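Local coordinates for protein adhesin YadA (Yersinia enterocolitica, PDB 1P9H) that forms a fibrillar matrix on the bacterial surface, binds collagen through its trimeric head domain, and promotes attachment to and invasion of eukaryotic cells, at residues L48-K53 and S57-A62; G69-V74 and S78-V83; D97-Y102 and S106-D111; A117-S120 and V126-G129; S146-N151 and S155-D160. One frame throughout, in Å; residues are numbered along the deposited sequence.

Interaction 1. Residues L48-K53 and S57-A62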
loop_
_atom_site.group_PDB
_atom_site.type_symbol
_atom_site.label_atom_id
_atom_site.label_comp_id
_atom_site.label_asym_id
_atom_site.label_seq_id
_atom_site.Cartn_x
_atom_site.Cartn_y
_atom_site.Cartn_z
ATOM N N LEU A 48 -3.214 -11.231 28.545
ATOM C CA LEU A 48 -3.229 -11.077 27.095
ATOM C C LEU A 48 -4.444 -10.293 26.614
ATOM O O LEU A 48 -4.742 -10.270 25.421
ATOM C CB LEU A 48 -3.223 -12.448 26.417
ATOM C CG LEU A 48 -2.050 -13.384 26.719
ATOM C CD1 LEU A 48 -2.206 -14.653 25.898
ATOM C CD2 LEU A 48 -0.732 -12.698 26.395
ATOM N N ASN A 49 -5.145 -9.653 27.540
ATOM C CA ASN A 49 -6.329 -8.883 27.182
ATOM C C ASN A 49 -6.047 -7.768 26.184
ATOM O O ASN A 49 -4.996 -7.125 26.228
ATOM C CB ASN A 49 -6.972 -8.270 28.429
ATOM C CG ASN A 49 -7.822 -9.260 29.202
ATOM O OD1 ASN A 49 -8.433 -8.910 30.211
ATOM N ND2 ASN A 49 -7.869 -10.499 28.732
ATOM N N ALA A 50 -6.998 -7.555 25.281
ATOM C CA ALA A 50 -6.900 -6.491 24.293
ATOM C C ALA A 50 -7.403 -5.252 25.018
ATOM O O ALA A 50 -8.106 -5.365 26.025
ATOM C CB ALA A 50 -7.784 -6.802 23.094
ATOM N N SER A 51 -7.051 -4.077 24.514
ATOM C CA SER A 51 -7.462 -2.839 25.152
ATOM C C SER A 51 -7.885 -1.760 24.159
ATOM O O SER A 51 -7.054 -1.201 23.444
ATOM C CB SER A 51 -6.318 -2.310 26.024
ATOM O OG SER A 51 -6.666 -1.087 26.650
ATOM N N ALA A 52 -9.185 -1.483 24.117
ATOM C CA ALA A 52 -9.735 -0.448 23.248
ATOM C C ALA A 52 -10.042 0.728 24.172
ATOM O O ALA A 52 -11.118 0.796 24.767
ATOM C CB ALA A 52 -11.008 -0.946 22.573
ATOM N N LYS A 53 -9.086 1.645 24.297
ATOM C CA LYS A 53 -9.224 2.799 25.187
ATOM C C LYS A 53 -9.892 4.035 24.605
ATOM O O LYS A 53 -10.303 4.930 25.347
ATOM C CB LYS A 53 -7.851 3.208 25.719
ATOM C CG LYS A 53 -7.141 2.146 26.534
ATOM C CD LYS A 53 -5.824 2.688 27.061
ATOM C CE LYS A 53 -5.094 1.672 27.915
ATOM N NZ LYS A 53 -3.848 2.260 28.483
ATOM N N SER A 57 -13.044 3.077 19.254
ATOM C CA SER A 57 -11.837 2.356 18.862
ATOM C C SER A 57 -12.092 0.856 18.762
ATOM O O SER A 57 -13.113 0.351 19.231
ATOM C CB SER A 57 -10.685 2.629 19.840
ATOM O OG SER A 57 -10.925 2.064 21.117
ATOM N N ILE A 58 -11.152 0.155 18.133
ATOM C CA ILE A 58 -11.243 -1.285 17.935
ATOM C C ILE A 58 -9.888 -1.921 18.239
ATOM O O ILE A 58 -8.872 -1.532 17.663
ATOM C CB ILE A 58 -11.620 -1.611 16.468
ATOM C CG1 ILE A 58 -12.994 -1.026 16.138
ATOM C CG2 ILE A 58 -11.606 -3.124 16.240
ATOM C CD1 ILE A 58 -13.344 -1.109 14.665
ATOM N N ALA A 59 -9.876 -2.889 19.152
ATOM C CA ALA A 59 -8.648 -3.591 19.514
ATOM C C ALA A 59 -8.960 -5.078 19.515
ATOM O O ALA A 59 -9.801 -5.541 20.287
ATOM C CB ALA A 59 -8.162 -3.149 20.892
ATOM N N ILE A 60 -8.282 -5.818 18.644
ATOM C CA ILE A 60 -8.500 -7.253 18.508
ATOM C C ILE A 60 -7.184 -8.023 18.528
ATOM O O ILE A 60 -6.276 -7.729 17.751
ATOM C CB ILE A 60 -9.228 -7.565 17.177
ATOM C CG1 ILE A 60 -10.559 -6.808 17.119
ATOM C CG2 ILE A 60 -9.452 -9.073 17.036
ATOM C CD1 ILE A 60 -11.282 -6.960 15.790
ATOM N N GLY A 61 -7.089 -9.012 19.414
ATOM C CA GLY A 61 -5.889 -9.825 19.507
ATOM C C GLY A 61 -5.171 -9.749 20.841
ATOM O O GLY A 61 -5.371 -8.818 21.620
ATOM N N ALA A 62 -4.327 -10.743 21.103
ATOM C CA ALA A 62 -3.565 -10.778 22.343
ATOM C C ALA A 62 -2.777 -9.486 22.533
ATOM O O ALA A 62 -2.002 -9.092 21.664
ATOM C CB ALA A 62 -2.614 -11.968 22.337
#
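Ala59 points from strand 58-60 between Ala50 and Ala52 of segment 48-53, and these three methyls form the apolar centre of the contact. CB of Ala59 lies 4.0 Å from CB of Ala52 and 4.3 Å from CB of Ala50. At the far end, CB of Leu48 meets CB of Ala62 at 4.2 Å, alongside one another; the leucine branch continues past this point and packs on Leu19 of the second subunit.

A second group of contacts sets methyls against backbone oxygens. CB of Ala59 sits 3.4 Å from O of Ser51, while CB of Ala50 touches O of Gly61 at 3.5 Å. Near Leu48 a CA-H...O contact joins the ends, Ala62 CA to Leu48 O at 3.3 Å with 146° at the hydrogen.

The remaining element is a hydroxyl. OG of Ser57, placed between its backbone N and carbonyl carbon (chi1 68°), comes within 3.3 Å of CB of Ala52, yet spends its hydrogen bond on O of Gly54 in the connecting turn. The hydroxyl thus packs on Ala52 and is hydrogen-bonded within the turn.

Together these contacts form the inside of a coil of the left-handed parallel beta-roll of the YadA head. Ile58 and Ile60 leave from the opposite face toward neighbouring subunits. With methyls and a hydroxyl between the segments, and not one hydrogen bond joining the two, the interior is held by close van der Waals packing, while hydrogen bonds to adjoining coils tie the backbone.

Interaction 2. Residues G69-V74 and S78-V83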
loop_
_atom_site.group_PDB
_atom_site.type_symbol
_atom_site.label_atom_id
_atom_site.label_comp_id
_atom_site.label_asym_id
_atom_site.label_seq_id
_atom_site.Cartn_x
_atom_site.Cartn_y
_atom_site.Cartn_z
ATOM N N GLY A 69 -9.145 7.934 20.216
ATOM C CA GLY A 69 -10.353 7.989 19.420
ATOM C C GLY A 69 -10.339 7.319 18.061
ATOM O O GLY A 69 -9.501 7.619 17.211
ATOM N N ALA A 70 -11.284 6.403 17.876
ATOM C CA ALA A 70 -11.480 5.674 16.629
ATOM C C ALA A 70 -10.290 4.884 16.087
ATOM O O ALA A 70 -10.345 4.392 14.961
ATOM C CB ALA A 70 -11.992 6.634 15.560
ATOM N N ALA A 71 -9.227 4.751 16.875
ATOM C CA ALA A 71 -8.055 4.003 16.427
ATOM C C ALA A 71 -8.397 2.523 16.255
ATOM O O ALA A 71 -9.324 2.014 16.884
ATOM C CB ALA A 71 -6.912 4.169 17.423
ATOM N N VAL A 72 -7.639 1.838 15.406
ATOM C CA VAL A 72 -7.867 0.423 15.131
ATOM C C VAL A 72 -6.569 -0.361 15.261
ATOM O O VAL A 72 -5.570 -0.023 14.631
ATOM C CB VAL A 72 -8.413 0.226 13.694
ATOM C CG1 VAL A 72 -8.589 -1.261 13.387
ATOM C CG2 VAL A 72 -9.735 0.963 13.536
ATOM N N ALA A 73 -6.588 -1.404 16.084
ATOM C CA ALA A 73 -5.415 -2.246 16.276
ATOM C C ALA A 73 -5.842 -3.701 16.187
ATOM O O ALA A 73 -6.648 -4.168 16.988
ATOM C CB ALA A 73 -4.774 -1.969 17.636
ATOM N N VAL A 74 -5.311 -4.411 15.201
ATOM C CA VAL A 74 -5.631 -5.821 15.024
ATOM C C VAL A 74 -4.329 -6.595 14.875
ATOM O O VAL A 74 -3.555 -6.349 13.953
ATOM C CB VAL A 74 -6.507 -6.056 13.772
ATOM C CG1 VAL A 74 -6.828 -7.544 13.637
ATOM C CG2 VAL A 74 -7.793 -5.246 13.877
ATOM N N SER A 78 -0.196 -5.534 18.696
ATOM C CA SER A 78 -0.335 -4.370 17.828
ATOM C C SER A 78 -0.651 -3.140 18.674
ATOM O O SER A 78 -1.277 -3.245 19.731
ATOM C CB SER A 78 -1.439 -4.600 16.788
ATOM O OG SER A 78 -2.696 -4.792 17.405
ATOM N N ILE A 79 -0.213 -1.976 18.209
ATOM C CA ILE A 79 -0.421 -0.731 18.938
ATOM C C ILE A 79 -0.802 0.415 18.013
ATOM O O ILE A 79 -0.090 0.700 17.057
ATOM C CB ILE A 79 0.870 -0.297 19.676
ATOM C CG1 ILE A 79 1.356 -1.417 20.598
ATOM C CG2 ILE A 79 0.605 0.974 20.472
ATOM C CD1 ILE A 79 2.746 -1.182 21.179
ATOM N N ALA A 80 -1.927 1.058 18.302
ATOM C CA ALA A 80 -2.389 2.218 17.543
ATOM C C ALA A 80 -2.484 3.290 18.622
ATOM O O ALA A 80 -3.464 3.348 19.365
ATOM C CB ALA A 80 -3.756 1.950 16.927
ATOM N N THR A 81 -1.449 4.124 18.691
ATOM C CA THR A 81 -1.342 5.180 19.693
ATOM C C THR A 81 -2.020 6.497 19.322
ATOM O O THR A 81 -2.427 7.258 20.200
ATOM C CB THR A 81 0.146 5.483 19.992
ATOM O OG1 THR A 81 0.857 4.256 20.196
ATOM C CG2 THR A 81 0.279 6.342 21.235
ATOM N N GLY A 82 -2.136 6.764 18.027
ATOM C CA GLY A 82 -2.740 8.003 17.572
ATOM C C GLY A 82 -4.227 8.043 17.308
ATOM O O GLY A 82 -4.873 7.018 17.086
ATOM N N VAL A 83 -4.773 9.253 17.349
ATOM C CA VAL A 83 -6.181 9.458 17.067
ATOM C C VAL A 83 -6.366 9.008 15.619
ATOM O O VAL A 83 -5.568 9.363 14.748
ATOM C CB VAL A 83 -6.556 10.947 17.187
ATOM C CG1 VAL A 83 -8.002 11.164 16.763
ATOM C CG2 VAL A 83 -6.343 11.415 18.619
#
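The methyls of Ala71 and Ala73 point from segment 69-74 both toward Ala80, whose own methyl is directed back at them. CB of Ala80 is 3.9 Å from CB of Ala71 and 4.1 Å from CB of Ala73, and it also abuts O of Val72 at 3.5 Å. Beyond this trio, CB of Ala71 lies against O of Gly82 at 3.5 Å, near the turn end of the coil.

Ser78 faces Ala73 from the opposite end. Its OG points toward the inner strand (chi1 62°), 3.5 Å from CB of Ala73; N of Val74 is also near, but the angle is poor for a hydrogen bond, and the hydroxyl bonds to O of Gly75 in the turn. The Val83 side chain approaches through CG1, which lies 3.9 Å from O of Gly69.

Val72 and Val74 turn their side chains the other way. The chemistry therefore divides by face: small methyls and a turn-bonded hydroxyl fill the thin interior of the beta-roll, whereas the outward-turned Val74 packs against another subunit, on Ile58 of the second.

Interaction 3. Residues D97-Y102 and S106-D111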
loop_
_atom_site.group_PDB
_atom_site.type_symbol
_atom_site.label_atom_id
_atom_site.label_comp_id
_atom_site.label_asym_id
_atom_site.label_seq_id
_atom_site.Cartn_x
_atom_site.Cartn_y
_atom_site.Cartn_z
ATOM N N ASP A 97 -0.969 10.370 15.243
ATOM C CA ASP A 97 -2.314 10.558 14.727
ATOM C C ASP A 97 -2.388 10.220 13.243
ATOM O O ASP A 97 -1.471 10.526 12.478
ATOM C CB ASP A 97 -2.775 12.005 14.925
ATOM C CG ASP A 97 -2.919 12.383 16.385
ATOM O OD1 ASP A 97 -2.974 11.475 17.245
ATOM O OD2 ASP A 97 -2.992 13.599 16.672
ATOM N N SER A 98 -3.481 9.567 12.857
ATOM C CA SER A 98 -3.746 9.204 11.469
ATOM C C SER A 98 -2.768 8.248 10.789
ATOM O O SER A 98 -2.952 7.910 9.625
ATOM C CB SER A 98 -3.863 10.472 10.621
ATOM O OG SER A 98 -4.844 11.344 11.157
ATOM N N ALA A 99 -1.740 7.811 11.502
ATOM C CA ALA A 99 -0.765 6.897 10.918
ATOM C C ALA A 99 -1.405 5.556 10.583
ATOM O O ALA A 99 -2.328 5.114 11.267
ATOM C CB ALA A 99 0.399 6.686 11.885
ATOM N N VAL A 100 -0.932 4.926 9.514
ATOM C CA VAL A 100 -1.443 3.616 9.138
ATOM C C VAL A 100 -0.270 2.675 8.927
ATOM O O VAL A 100 0.726 3.025 8.289
ATOM C CB VAL A 100 -2.312 3.650 7.850
ATOM C CG1 VAL A 100 -3.432 4.665 8.006
ATOM C CG2 VAL A 100 -1.460 3.965 6.634
ATOM N N THR A 101 -0.378 1.481 9.499
ATOM C CA THR A 101 0.662 0.466 9.375
ATOM C C THR A 101 0.011 -0.875 9.084
ATOM O O THR A 101 -1.035 -1.199 9.646
ATOM C CB THR A 101 1.501 0.332 10.668
ATOM O OG1 THR A 101 0.634 0.110 11.786
ATOM C CG2 THR A 101 2.325 1.582 10.904
ATOM N N TYR A 102 0.631 -1.649 8.201
ATOM C CA TYR A 102 0.100 -2.955 7.838
ATOM C C TYR A 102 1.236 -3.940 7.651
ATOM O O TYR A 102 2.032 -3.800 6.725
ATOM C CB TYR A 102 -0.695 -2.820 6.536
ATOM C CG TYR A 102 -1.545 -4.013 6.181
ATOM C CD1 TYR A 102 -1.217 -4.836 5.100
ATOM C CD2 TYR A 102 -2.701 -4.297 6.901
ATOM C CE1 TYR A 102 -2.030 -5.913 4.747
ATOM C CE2 TYR A 102 -3.518 -5.370 6.559
ATOM C CZ TYR A 102 -3.181 -6.170 5.483
ATOM O OH TYR A 102 -4.013 -7.208 5.133
ATOM N N SER A 106 5.638 -3.537 11.498
ATOM C CA SER A 106 5.648 -2.345 10.660
ATOM C C SER A 106 5.468 -1.155 11.600
ATOM O O SER A 106 4.797 -1.267 12.627
ATOM C CB SER A 106 4.522 -2.414 9.620
ATOM O OG SER A 106 3.266 -2.666 10.225
ATOM N N THR A 107 6.071 -0.018 11.257
ATOM C CA THR A 107 6.003 1.168 12.104
ATOM C C THR A 107 5.796 2.448 11.307
ATOM O O THR A 107 6.426 2.653 10.271
ATOM C CB THR A 107 7.305 1.323 12.921
ATOM O OG1 THR A 107 7.569 0.111 13.635
ATOM C CG2 THR A 107 7.188 2.473 13.910
ATOM N N ALA A 108 4.922 3.318 11.801
ATOM C CA ALA A 108 4.659 4.580 11.122
ATOM C C ALA A 108 4.393 5.723 12.085
ATOM O O ALA A 108 3.603 5.593 13.021
ATOM C CB ALA A 108 3.470 4.434 10.166
ATOM N N GLN A 109 5.067 6.844 11.855
ATOM C CA GLN A 109 4.882 8.025 12.683
ATOM C C GLN A 109 3.651 8.769 12.182
ATOM O O GLN A 109 3.015 8.345 11.218
ATOM C CB GLN A 109 6.107 8.938 12.597
ATOM C CG GLN A 109 7.360 8.358 13.228
ATOM C CD GLN A 109 7.156 8.002 14.686
ATOM O OE1 GLN A 109 6.627 8.798 15.461
ATOM N NE2 GLN A 109 7.580 6.803 15.069
ATOM N N LYS A 110 3.322 9.878 12.835
ATOM C CA LYS A 110 2.159 10.675 12.456
ATOM C C LYS A 110 1.974 10.891 10.954
ATOM O O LYS A 110 2.918 11.233 10.241
ATOM C CB LYS A 110 2.209 12.037 13.154
ATOM C CG LYS A 110 1.052 12.955 12.791
ATOM C CD LYS A 110 1.105 14.262 13.570
ATOM C CE LYS A 110 -0.034 15.182 13.161
ATOM N NZ LYS A 110 -0.058 16.434 13.967
ATOM N N ASP A 111 0.741 10.690 10.493
ATOM C CA ASP A 111 0.364 10.871 9.092
ATOM C C ASP A 111 1.162 10.035 8.099
ATOM O O ASP A 111 1.162 10.318 6.902
ATOM C CB ASP A 111 0.468 12.348 8.694
ATOM C CG ASP A 111 -0.465 13.237 9.495
ATOM O OD1 ASP A 111 -1.458 12.721 10.051
ATOM O OD2 ASP A 111 -0.209 14.459 9.558
HETATM O O HOH W 1 -3.224 15.306 14.317
HETATM O O HOH W 2 -3.398 13.771 11.521
#
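Asp97 meets the second segment through its backbone oxygen, which accepts a hydrogen bond from N of Asp111 (3.0 Å, 159° at the hydrogen), close to straight on to the carbonyl. The aliphatic part of Lys110 lies along the same oxygen, CG at 3.5 Å, and its extended chain carries NZ toward the aspartate; the charged groups do not touch, and a water that donates to Asp97 OD2 joins them only weakly through NZ. OD1 of Asp97 instead takes N of Val83 in the preceding coil.

Ser98 is bridged to Asp111 by a second water, 2.8 Å from Ser98 OG and 2.7 Å from Asp111 OD1. With Ala99 the contact turns apolar: its CB sits 4.2 Å from CB of Ala108, and lies against O of Ala108 at 3.6 Å and O of Gln109 at 3.2 Å. O of Val100 packs on the methyl of Ala108. CB of Thr101 follows, 3.5 Å from OG of Ser106; that hydroxyl is hydrogen-bonded to O of Gly103 and to Ser92.

Tyr102 turns away from this interior. Its ring stacks edge-to-face with Tyr102 of both other subunits, and its OH bonds to O of Thr101 of the second subunit. Strand 100-102 lies between strands 86-88 and 113-115 in the inner sheet of the beta-roll, with strand 107-108 facing it in the outer sheet.

Interaction 4. Residues A117-S120 and V126-G129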
loop_
_atom_site.group_PDB
_atom_site.type_symbol
_atom_site.label_atom_id
_atom_site.label_comp_id
_atom_site.label_asym_id
_atom_site.label_seq_id
_atom_site.Cartn_x
_atom_site.Cartn_y
_atom_site.Cartn_z
ATOM N N ALA A 117 5.993 -6.169 6.141
ATOM C CA ALA A 117 6.657 -6.532 7.383
ATOM C C ALA A 117 7.929 -5.695 7.510
ATOM O O ALA A 117 8.655 -5.506 6.531
ATOM C CB ALA A 117 6.994 -8.021 7.390
ATOM N N ARG A 118 8.173 -5.182 8.713
ATOM C CA ARG A 118 9.345 -4.360 9.008
ATOM C C ARG A 118 9.404 -3.021 8.275
ATOM O O ARG A 118 10.410 -2.312 8.359
ATOM C CB ARG A 118 10.632 -5.152 8.746
ATOM C CG ARG A 118 10.825 -6.321 9.696
ATOM C CD ARG A 118 12.136 -7.040 9.430
ATOM N NE ARG A 118 12.339 -8.168 10.335
ATOM C CZ ARG A 118 13.375 -8.998 10.270
ATOM N NH1 ARG A 118 14.306 -8.826 9.339
ATOM N NH2 ARG A 118 13.483 -9.997 11.135
ATOM N N ALA A 119 8.343 -2.666 7.559
ATOM C CA ALA A 119 8.324 -1.380 6.866
ATOM C C ALA A 119 8.290 -0.304 7.947
ATOM O O ALA A 119 7.637 -0.473 8.976
ATOM C CB ALA A 119 7.090 -1.272 5.975
ATOM N N SER A 120 8.997 0.796 7.708
ATOM C CA SER A 120 9.067 1.886 8.672
ATOM C C SER A 120 9.075 3.241 7.987
ATOM O O SER A 120 9.759 3.432 6.980
ATOM C CB SER A 120 10.335 1.743 9.521
ATOM O OG SER A 120 10.531 2.872 10.356
ATOM N N VAL A 126 5.946 7.571 3.292
ATOM C CA VAL A 126 5.345 6.364 2.741
ATOM C C VAL A 126 6.426 5.311 2.566
ATOM O O VAL A 126 7.447 5.557 1.924
ATOM C CB VAL A 126 4.704 6.618 1.359
ATOM C CG1 VAL A 126 4.235 5.294 0.757
ATOM C CG2 VAL A 126 3.537 7.584 1.487
ATOM N N ALA A 127 6.205 4.142 3.158
ATOM C CA ALA A 127 7.141 3.035 3.041
ATOM C C ALA A 127 6.328 1.806 2.664
ATOM O O ALA A 127 5.435 1.400 3.403
ATOM C CB ALA A 127 7.869 2.802 4.370
ATOM N N VAL A 128 6.612 1.242 1.495
ATOM C CA VAL A 128 5.914 0.044 1.047
ATOM C C VAL A 128 6.949 -0.987 0.631
ATOM O O VAL A 128 7.773 -0.732 -0.248
ATOM C CB VAL A 128 4.986 0.323 -0.155
ATOM C CG1 VAL A 128 4.245 -0.958 -0.536
ATOM C CG2 VAL A 128 3.982 1.409 0.192
ATOM N N GLY A 129 6.904 -2.151 1.271
ATOM C CA GLY A 129 7.849 -3.206 0.963
ATOM C C GLY A 129 8.497 -3.745 2.219
ATOM O O GLY A 129 8.630 -3.034 3.219
#
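In the left-handed parallel beta-roll of the YadA head, Ala119 and Ala127 face each other across one coil, where the chain enters outer strand 120-121 and then returns along inner strand 126-128. Their CA atoms are 6.0 Å apart and their methyls 4.4 Å apart, so the two sheets are separated by little more than the alanine side chains themselves.

Each methyl also finds a carbonyl of the other segment. CB of Ala119 lies against the end of the inner strand, 3.6 Å from O of Gly129 and 4.1 Å from O of Ala127. In return, CB of Ala127 presses on the backbone of Ser120. The oxygen of Gly129 has a polar partner beyond the contact, the hydroxyl of Ser132, so it can face a methyl without losing its hydrogen bond.

Two residues have positive phi. Gly129 (130°) has backbone angles at which a CB would collide with the carbonyl O of Val128, consistent with the chain turning out of the inner strand here. Arg118 also has a positive phi, 65°, and sends its long side chain out of the coil. Val126 and Val128 project from the other face of the inner strand: Val128 packs on Val128 of the third subunit and on Val126 of the second, making the trimer core. Within the coil, the tightest approach is that of Ala127 CB to Ser120 O, at 3.3 Å.

Interaction 5. Residues S146-N151 and S155-D160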
loop_
_atom_site.group_PDB
_atom_site.type_symbol
_atom_site.label_atom_id
_atom_site.label_comp_id
_atom_site.label_asym_id
_atom_site.label_seq_id
_atom_site.Cartn_x
_atom_site.Cartn_y
_atom_site.Cartn_z
ATOM N N SER A 146 14.164 -0.673 0.395
ATOM C CA SER A 146 14.376 0.620 -0.247
ATOM C C SER A 146 14.659 1.552 0.924
ATOM O O SER A 146 14.172 1.324 2.035
ATOM C CB SER A 146 13.125 1.061 -1.021
ATOM O OG SER A 146 11.954 1.009 -0.225
ATOM N N HIS A 147 15.429 2.609 0.699
ATOM C CA HIS A 147 15.779 3.462 1.818
ATOM C C HIS A 147 16.085 4.910 1.488
ATOM O O HIS A 147 16.929 5.204 0.640
ATOM C CB HIS A 147 16.981 2.822 2.533
ATOM C CG HIS A 147 17.515 3.616 3.685
ATOM N ND1 HIS A 147 16.704 4.234 4.610
ATOM C CD2 HIS A 147 18.788 3.838 4.094
ATOM C CE1 HIS A 147 17.452 4.800 5.542
ATOM N NE2 HIS A 147 18.720 4.574 5.253
ATOM N N VAL A 148 15.368 5.811 2.152
ATOM C CA VAL A 148 15.606 7.238 2.007
ATOM C C VAL A 148 16.179 7.646 3.358
ATOM O O VAL A 148 15.475 7.627 4.371
ATOM C CB VAL A 148 14.312 8.034 1.745
ATOM C CG1 VAL A 148 14.638 9.531 1.664
ATOM C CG2 VAL A 148 13.666 7.572 0.446
ATOM N N ALA A 149 17.464 7.983 3.378
ATOM C CA ALA A 149 18.130 8.381 4.612
ATOM C C ALA A 149 17.468 9.616 5.215
ATOM O O ALA A 149 16.932 10.461 4.496
ATOM C CB ALA A 149 19.602 8.640 4.344
ATOM N N ALA A 150 17.525 9.719 6.540
ATOM C CA ALA A 150 16.900 10.820 7.264
ATOM C C ALA A 150 17.288 12.231 6.828
ATOM O O ALA A 150 16.524 13.172 7.044
ATOM C CB ALA A 150 17.153 10.653 8.763
ATOM N N ASN A 151 18.461 12.383 6.217
ATOM C CA ASN A 151 18.925 13.692 5.768
ATOM C C ASN A 151 18.588 13.997 4.311
ATOM O O ASN A 151 18.962 15.045 3.788
ATOM C CB ASN A 151 20.440 13.822 5.993
ATOM C CG ASN A 151 21.246 12.787 5.226
ATOM O OD1 ASN A 151 20.873 11.613 5.157
ATOM N ND2 ASN A 151 22.374 13.213 4.666
ATOM N N SER A 155 12.736 13.176 -0.545
ATOM C CA SER A 155 13.211 12.288 -1.599
ATOM C C SER A 155 12.424 10.990 -1.720
ATOM O O SER A 155 11.575 10.675 -0.884
ATOM C CB SER A 155 14.698 11.991 -1.402
ATOM O OG SER A 155 15.454 13.180 -1.571
ATOM N N ILE A 156 12.716 10.242 -2.779
ATOM C CA ILE A 156 12.030 8.987 -3.064
ATOM C C ILE A 156 13.018 7.921 -3.517
ATOM O O ILE A 156 13.950 8.208 -4.268
ATOM C CB ILE A 156 10.996 9.166 -4.211
ATOM C CG1 ILE A 156 9.955 10.218 -3.831
ATOM C CG2 ILE A 156 10.323 7.838 -4.537
ATOM C CD1 ILE A 156 10.379 11.635 -4.172
ATOM N N ALA A 157 12.812 6.693 -3.051
ATOM C CA ALA A 157 13.640 5.560 -3.452
ATOM C C ALA A 157 12.656 4.543 -4.022
ATOM O O ALA A 157 11.697 4.163 -3.351
ATOM C CB ALA A 157 14.377 4.977 -2.249
ATOM N N ILE A 158 12.911 4.118 -5.258
ATOM C CA ILE A 158 12.055 3.171 -5.968
ATOM C C ILE A 158 12.794 1.906 -6.392
ATOM O O ILE A 158 13.774 1.982 -7.133
ATOM C CB ILE A 158 11.486 3.818 -7.255
ATOM C CG1 ILE A 158 10.623 5.027 -6.896
ATOM C CG2 ILE A 158 10.697 2.794 -8.059
ATOM C CD1 ILE A 158 10.185 5.831 -8.101
ATOM N N GLY A 159 12.324 0.746 -5.933
ATOM C CA GLY A 159 12.955 -0.496 -6.341
ATOM C C GLY A 159 13.663 -1.254 -5.237
ATOM O O GLY A 159 14.005 -0.693 -4.194
ATOM N N ASP A 160 13.877 -2.547 -5.468
ATOM C CA ASP A 160 14.571 -3.382 -4.498
ATOM C C ASP A 160 15.917 -2.750 -4.144
ATOM O O ASP A 160 16.716 -2.432 -5.026
ATOM C CB ASP A 160 14.801 -4.783 -5.073
ATOM C CG ASP A 160 15.593 -5.673 -4.135
ATOM O OD1 ASP A 160 16.833 -5.764 -4.287
ATOM O OD2 ASP A 160 14.973 -6.273 -3.235
#
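Val148 spans the interior of this coil of the left-handed parallel beta-roll, with one methyl on each of two residues of the opposite segment. CG2 lies 3.8 Å from CB of Ala157, while CG1 reaches CB of Ser155 at 3.9 Å. The split follows from chi1 of 178°, which sets CG1 anti to the backbone N and leaves CG2 beside it. A branched residue thus fills the space between outer strand 147-148 and inner strand 156-158.

Ser146 completes the first shell at the other end. Its CB is 4.3 Å from CB of Ala157 and 3.7 Å from O of Gly159. O of His147, between Ser146 and Val148 in sequence, also touches the methyl of Ala157.

The hydroxyls are fixed by partners in the next shell. OG of Ser146 bonds to O of Gly143, in the turn before its strand. OG of Ser155, anti to its carbonyl carbon (chi1 -65°), bonds with N of Ser169 and with O of Arg166 in the following coil. His147 points away from the contact, its ND1 weakly bonded to O of Lys133.

Farther out, Ile158 packs on Ile156 of the second subunit and on Ile158 of the third, placing the inner strand at the trimer axis. Asp160 joins subunits directly, since OD2 is bonded to ND2 of Asn138 of the second subunit as well as to ND1 of His144. At the centre of the coil, the valine that fills it also meets the backbone of the inner strand, with Val148 CG2 3.7 Å from N of Ala157.

In the fold
All five contacts join the same two parallel sheets, the outer and inner walls of the beta-roll, at successive places along it. Interactions 1 and 2 adjoin through backbone bonds between Ile58, Ile60 and Ala73, interactions 2 and 3 through Val83 O with Ser98 N, and interactions 3 and 4 through Thr107 and Ala119; interactions 1 and 5 lie farthest apart, centres about 34 Å. Interactions 1, 2, 4 and 5 are buried and packed largely by alanine, with valine widening the filling in interaction 5. Interaction 3 is partly exposed at its turn end, and a direct backbone hydrogen bond and water bridges, one of them weak, are added there.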